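Local coordinates for LIM domain only protein 7 (Homo sapiens, PDB 2EAQ) that probably binds the C-terminal tails of partner proteins through its PDZ domain, helping to assemble protein complexes, at residues A[21-35]-A[46-60]. Sequence-based numbering, arbitrary orientation.
With NI (nickel (II) ion), chain C.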
loop_
_atom_site.group_PDB
_atom_site.type_symbol
_atom_site.label_atom_id
_atom_site.label_comp_id
_atom_site.label_asym_id
_atom_site.label_seq_id
_atom_site.Cartn_x
_atom_site.Cartn_y
_atom_site.Cartn_z
ATOM N N PHE A 21 7.089 -2.297 2.002
ATOM C CA PHE A 21 6.537 -1.423 3.030
ATOM C C PHE A 21 5.714 -2.315 3.985
ATOM O O PHE A 21 5.340 -3.442 3.644
ATOM C CB PHE A 21 5.644 -0.335 2.381
ATOM C CG PHE A 21 4.380 -0.832 1.797
ATOM C CD1 PHE A 21 3.212 -0.798 2.527
ATOM C CD2 PHE A 21 4.338 -1.337 0.483
ATOM C CE1 PHE A 21 2.031 -1.279 1.942
ATOM C CE2 PHE A 21 3.161 -1.814 -0.075
ATOM C CZ PHE A 21 2.033 -1.781 0.666
ATOM N N THR A 22 5.506 -1.811 5.196
ATOM C CA THR A 22 4.620 -2.492 6.175
ATOM C C THR A 22 3.514 -1.496 6.507
ATOM O O THR A 22 3.664 -0.268 6.336
ATOM C CB THR A 22 5.320 -2.889 7.452
ATOM O OG1 THR A 22 5.847 -1.740 8.103
ATOM C CG2 THR A 22 6.471 -3.883 7.132
ATOM N N ILE A 23 2.399 -2.019 7.010
ATOM C CA ILE A 23 1.236 -1.209 7.337
ATOM C C ILE A 23 1.066 -1.046 8.827
ATOM O O ILE A 23 1.353 -1.998 9.615
ATOM C CB ILE A 23 -0.006 -1.887 6.754
ATOM C CG1 ILE A 23 0.073 -1.849 5.213
ATOM C CG2 ILE A 23 -1.311 -1.151 7.210
ATOM C CD1 ILE A 23 -1.135 -2.408 4.468
ATOM N N LYS A 24 0.701 0.173 9.202
ATOM C CA LYS A 24 0.317 0.530 10.562
ATOM C C LYS A 24 -1.193 0.525 10.582
ATOM O O LYS A 24 -1.875 1.328 9.906
ATOM C CB LYS A 24 0.790 1.931 10.945
ATOM C CG LYS A 24 0.351 2.255 12.392
ATOM C CD LYS A 24 1.065 3.479 12.922
ATOM C CE LYS A 24 0.193 4.687 12.649
ATOM N NZ LYS A 24 0.362 5.775 13.710
ATOM N N TRP A 25 -1.750 -0.436 11.336
ATOM C CA TRP A 25 -3.188 -0.477 11.546
ATOM C C TRP A 25 -3.507 0.509 12.651
ATOM O O TRP A 25 -3.017 0.376 13.800
ATOM C CB TRP A 25 -3.565 -1.895 11.946
ATOM C CG TRP A 25 -3.438 -2.827 10.770
ATOM C CD1 TRP A 25 -2.264 -3.292 10.229
ATOM C CD2 TRP A 25 -4.487 -3.319 9.961
ATOM N NE1 TRP A 25 -2.530 -4.054 9.110
ATOM C CE2 TRP A 25 -3.887 -4.090 8.915
ATOM C CE3 TRP A 25 -5.905 -3.187 9.998
ATOM C CZ2 TRP A 25 -4.627 -4.731 7.931
ATOM C CZ3 TRP A 25 -6.639 -3.840 9.008
ATOM C CH2 TRP A 25 -6.000 -4.602 7.990
ATOM N N ASP A 26 -4.313 1.521 12.357
ATOM C CA ASP A 26 -4.732 2.490 13.358
ATOM C C ASP A 26 -6.196 2.757 13.023
ATOM O O ASP A 26 -6.602 3.872 12.603
ATOM C CB ASP A 26 -3.912 3.767 13.283
ATOM C CG ASP A 26 -3.930 4.495 14.619
ATOM O OD1 ASP A 26 -4.649 4.000 15.486
ATOM O OD2 ASP A 26 -3.233 5.498 14.717
ATOM N N ILE A 27 -7.011 1.761 13.293
ATOM C CA ILE A 27 -8.438 1.774 12.952
ATOM C C ILE A 27 -9.058 3.101 13.429
ATOM O O ILE A 27 -8.854 3.480 14.552
ATOM C CB ILE A 27 -9.096 0.522 13.611
ATOM C CG1 ILE A 27 -8.627 -0.762 12.890
ATOM C CG2 ILE A 27 -10.606 0.647 13.590
ATOM C CD1 ILE A 27 -8.830 -0.785 11.340
ATOM N N PRO A 28 -9.963 3.700 12.633
ATOM C CA PRO A 28 -10.464 3.181 11.353
ATOM C C PRO A 28 -9.610 3.295 10.093
ATOM O O PRO A 28 -10.098 2.927 9.000
ATOM C CB PRO A 28 -11.833 3.880 11.213
ATOM C CG PRO A 28 -11.502 5.262 11.766
ATOM C CD PRO A 28 -10.691 4.954 13.020
ATOM N N GLY A 29 -8.367 3.757 10.261
ATOM C CA GLY A 29 -7.507 3.823 9.072
ATOM C C GLY A 29 -6.345 2.869 9.075
ATOM O O GLY A 29 -6.009 2.253 10.090
ATOM N N ILE A 30 -5.728 2.719 7.922
ATOM C CA ILE A 30 -4.433 2.001 7.784
ATOM C C ILE A 30 -3.458 2.991 7.159
ATOM O O ILE A 30 -3.843 3.810 6.301
ATOM C CB ILE A 30 -4.511 0.712 6.960
ATOM C CG1 ILE A 30 -5.323 0.922 5.701
ATOM C CG2 ILE A 30 -5.128 -0.428 7.793
ATOM C CD1 ILE A 30 -5.082 -0.214 4.669
ATOM N N PHE A 31 -2.211 2.911 7.575
ATOM C CA PHE A 31 -1.155 3.858 7.173
ATOM C C PHE A 31 0.120 3.111 6.845
ATOM O O PHE A 31 0.284 1.947 7.189
ATOM C CB PHE A 31 -0.873 4.840 8.320
ATOM C CG PHE A 31 -2.094 5.589 8.796
ATOM C CD1 PHE A 31 -2.993 4.976 9.669
ATOM C CD2 PHE A 31 -2.358 6.854 8.282
ATOM C CE1 PHE A 31 -4.194 5.642 10.020
ATOM C CE2 PHE A 31 -3.517 7.532 8.619
ATOM C CZ PHE A 31 -4.422 6.907 9.489
ATOM N N VAL A 32 1.019 3.785 6.130
ATOM C CA VAL A 32 2.323 3.176 5.845
ATOM C C VAL A 32 3.182 3.302 7.102
ATOM O O VAL A 32 3.441 4.404 7.617
ATOM C CB VAL A 32 2.982 3.867 4.643
ATOM C CG1 VAL A 32 4.355 3.316 4.455
ATOM C CG2 VAL A 32 2.130 3.646 3.389
ATOM N N ALA A 33 3.611 2.149 7.622
ATOM C CA ALA A 33 4.440 2.158 8.849
ATOM C C ALA A 33 5.942 2.305 8.568
ATOM O O ALA A 33 6.711 2.913 9.332
ATOM C CB ALA A 33 4.206 0.865 9.613
ATOM N N SER A 34 6.380 1.713 7.459
ATOM C CA SER A 34 7.811 1.720 7.124
ATOM C C SER A 34 7.915 1.519 5.622
ATOM O O SER A 34 7.007 0.949 4.982
ATOM C CB SER A 34 8.499 0.553 7.859
ATOM O OG SER A 34 8.103 -0.730 7.333
ATOM N N VAL A 35 9.019 2.037 5.053
ATOM C CA VAL A 35 9.358 1.896 3.609
ATOM C C VAL A 35 10.828 1.569 3.607
ATOM O O VAL A 35 11.644 2.392 4.006
ATOM C CB VAL A 35 9.044 3.185 2.835
ATOM C CG1 VAL A 35 9.399 2.972 1.349
ATOM C CG2 VAL A 35 7.605 3.512 2.901
ATOM N N LEU A 46 6.613 5.941 -2.073
ATOM C CA LEU A 46 5.591 5.834 -1.012
ATOM C C LEU A 46 6.278 6.332 0.245
ATOM O O LEU A 46 7.489 6.144 0.434
ATOM C CB LEU A 46 5.233 4.357 -0.889
ATOM C CG LEU A 46 4.203 3.990 0.195
ATOM C CD1 LEU A 46 2.784 4.576 -0.255
ATOM C CD2 LEU A 46 4.106 2.451 0.367
ATOM N N GLN A 47 5.535 6.982 1.126
ATOM C CA GLN A 47 6.155 7.514 2.356
ATOM C C GLN A 47 5.471 7.078 3.648
ATOM O O GLN A 47 4.263 6.860 3.661
ATOM C CB GLN A 47 6.164 9.049 2.313
ATOM C CG GLN A 47 7.066 9.539 1.154
ATOM C CD GLN A 47 7.146 11.034 1.006
ATOM O OE1 GLN A 47 6.693 11.791 1.836
ATOM N NE2 GLN A 47 7.780 11.466 -0.107
ATOM N N VAL A 48 6.286 6.946 4.695
ATOM C CA VAL A 48 5.764 6.605 6.036
ATOM C C VAL A 48 4.728 7.647 6.407
ATOM O O VAL A 48 4.883 8.834 6.077
ATOM C CB VAL A 48 6.902 6.590 7.040
ATOM C CG1 VAL A 48 6.348 6.450 8.471
ATOM C CG2 VAL A 48 7.863 5.469 6.706
ATOM N N ASP A 49 3.640 7.164 7.043
ATOM C CA ASP A 49 2.484 7.954 7.469
ATOM C C ASP A 49 1.488 8.248 6.375
ATOM O O ASP A 49 0.437 8.850 6.644
ATOM C CB ASP A 49 2.907 9.270 8.136
ATOM C CG ASP A 49 3.404 9.083 9.568
ATOM O OD1 ASP A 49 3.031 8.096 10.218
ATOM O OD2 ASP A 49 4.148 9.975 10.055
ATOM N N ASP A 50 1.794 7.887 5.125
ATOM C CA ASP A 50 0.770 8.057 4.097
ATOM C C ASP A 50 -0.433 7.200 4.507
ATOM O O ASP A 50 -0.260 6.049 4.934
ATOM C CB ASP A 50 1.229 7.547 2.708
ATOM C CG ASP A 50 2.197 8.462 2.017
ATOM O OD1 ASP A 50 2.355 9.603 2.448
ATOM O OD2 ASP A 50 2.765 7.991 0.993
ATOM N N GLU A 51 -1.652 7.715 4.420
ATOM C CA GLU A 51 -2.855 6.921 4.738
ATOM C C GLU A 51 -3.228 6.137 3.517
ATOM O O GLU A 51 -3.291 6.732 2.418
ATOM C CB GLU A 51 -4.018 7.812 5.151
ATOM C CG GLU A 51 -5.199 6.906 5.620
ATOM C CD GLU A 51 -6.466 7.629 5.974
ATOM O OE1 GLU A 51 -6.500 8.861 5.895
ATOM O OE2 GLU A 51 -7.429 6.893 6.287
ATOM N N ILE A 52 -3.453 4.839 3.661
ATOM C CA ILE A 52 -3.760 3.996 2.516
ATOM C C ILE A 52 -5.285 3.964 2.344
ATOM O O ILE A 52 -6.045 3.531 3.234
ATOM C CB ILE A 52 -3.192 2.563 2.747
ATOM C CG1 ILE A 52 -1.681 2.683 2.946
ATOM C CG2 ILE A 52 -3.542 1.633 1.605
ATOM C CD1 ILE A 52 -0.975 1.380 3.480
ATOM N N ILE A 53 -5.772 4.435 1.199
ATOM C CA ILE A 53 -7.185 4.465 0.934
ATOM C C ILE A 53 -7.673 3.298 0.127
ATOM O O ILE A 53 -8.723 2.738 0.397
ATOM C CB ILE A 53 -7.573 5.813 0.242
ATOM C CG1 ILE A 53 -7.149 7.003 1.116
ATOM C CG2 ILE A 53 -9.086 5.830 -0.021
ATOM C CD1 ILE A 53 -7.646 6.984 2.505
ATOM N N ALA A 54 -6.887 2.879 -0.852
ATOM C CA ALA A 54 -7.267 1.746 -1.686
ATOM C C ALA A 54 -6.037 1.164 -2.382
ATOM O O ALA A 54 -5.032 1.836 -2.493
ATOM C CB ALA A 54 -8.224 2.197 -2.842
ATOM N N ILE A 55 -6.109 -0.102 -2.739
ATOM C CA ILE A 55 -5.078 -0.682 -3.608
ATOM C C ILE A 55 -5.805 -1.345 -4.771
ATOM O O ILE A 55 -6.793 -2.071 -4.570
ATOM C CB ILE A 55 -4.136 -1.673 -2.919
ATOM C CG1 ILE A 55 -4.925 -2.804 -2.277
ATOM C CG2 ILE A 55 -3.276 -0.957 -1.936
ATOM C CD1 ILE A 55 -4.008 -3.973 -1.763
ATOM N N ASN A 56 -5.330 -1.086 -5.993
ATOM C CA ASN A 56 -5.937 -1.669 -7.167
ATOM C C ASN A 56 -7.464 -1.441 -7.085
ATOM O O ASN A 56 -7.893 -0.280 -6.950
ATOM C CB ASN A 56 -5.474 -3.144 -7.263
ATOM C CG ASN A 56 -3.951 -3.260 -7.346
ATOM O OD1 ASN A 56 -3.329 -4.244 -6.867
ATOM N ND2 ASN A 56 -3.343 -2.277 -7.998
ATOM N N ASN A 57 -8.267 -2.473 -7.167
ATOM C CA ASN A 57 -9.733 -2.215 -7.117
ATOM C C ASN A 57 -10.355 -2.412 -5.743
ATOM O O ASN A 57 -11.577 -2.627 -5.656
ATOM C CB ASN A 57 -10.382 -3.194 -8.119
ATOM C CG ASN A 57 -9.907 -2.902 -9.557
ATOM O OD1 ASN A 57 -9.524 -3.812 -10.335
ATOM N ND2 ASN A 57 -9.899 -1.630 -9.884
ATOM N N THR A 58 -9.583 -2.278 -4.667
ATOM C CA THR A 58 -10.078 -2.570 -3.338
ATOM C C THR A 58 -9.929 -1.359 -2.461
ATOM O O THR A 58 -8.821 -0.939 -2.139
ATOM C CB THR A 58 -9.256 -3.726 -2.725
ATOM O OG1 THR A 58 -9.433 -4.904 -3.514
ATOM C CG2 THR A 58 -9.689 -4.029 -1.314
ATOM N N LYS A 59 -11.070 -0.780 -2.062
ATOM C CA LYS A 59 -11.041 0.353 -1.133
ATOM C C LYS A 59 -11.011 -0.255 0.280
ATOM O O LYS A 59 -11.793 -1.173 0.618
ATOM C CB LYS A 59 -12.308 1.210 -1.334
ATOM C CG LYS A 59 -12.326 2.490 -0.522
ATOM C CD LYS A 59 -13.617 3.286 -0.703
ATOM C CE LYS A 59 -13.407 4.735 -0.247
ATOM N NZ LYS A 59 -12.777 4.842 1.149
ATOM N N PHE A 60 -10.113 0.209 1.127
ATOM C CA PHE A 60 -10.081 -0.293 2.503
ATOM C C PHE A 60 -11.304 0.111 3.314
ATOM O O PHE A 60 -11.815 1.261 3.232
ATOM C CB PHE A 60 -8.880 0.301 3.238
ATOM C CG PHE A 60 -8.770 -0.147 4.674
ATOM C CD1 PHE A 60 -8.351 -1.444 4.964
ATOM C CD2 PHE A 60 -9.182 0.702 5.708
ATOM C CE1 PHE A 60 -8.339 -1.927 6.293
ATOM C CE2 PHE A 60 -9.181 0.251 7.031
ATOM C CZ PHE A 60 -8.771 -1.052 7.323
HETATM NI NI NI C . 3.817 8.991 12.308
HETATM O O HOH W 1 2.695 8.229 14.369
HETATM O O HOH W 2 -7.270 4.195 5.708
HETATM O O HOH W 3 2.595 5.294 10.164
HETATM O O HOH W 4 1.867 10.234 12.538
HETATM O O HOH W 5 5.412 10.390 11.847
#
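V32, bonded to D49 and D50, and I30, bonded to I52, join the 21-26/29-35 hairpin of this PDZ domain to the start of strand 51-55 and the turn leading into it, illustrating how a small beta sandwich satisfies its buried backbone. Both backbone polar atoms of V32 are used: its N gives a hydrogen bond to D50 O (2.9 Å), nearly end-on to the carbonyl, while V32 O accepts D49 N at 2.8 Å, in the carbonyl plane and on a lone pair. A water also donates to V32 O and to D49 OD1, and D49 OD1 and OD2 together chelate a nickel ion. Farther along, I52 N donates to I30 O (2.9 Å), and a second water accepts a hydrogen bond from I30 N. The Q47-D50 turn is pinned by Q47 N, which reaches D50 OD2 from above the carboxylate plane; R87 pairs with D50 OD1.

Apolar groups fill the remainder. I30 CG1, held between backbone N and carbonyl carbon (chi1 45°), sits over the centre of the F60 ring, whose edge is turned toward the face of W25, planes at 75°. W68 of helix 65-78 also meets F60 edge-to-face. An alanine here removes the ring, which would probably leave I30 CG1 without the face it lies on, W25 without its edge-to-face partner and a gap beside W68. P28 O lies at the edge of the F60 ring and in its plane, 3.4 Å from F60 CE2.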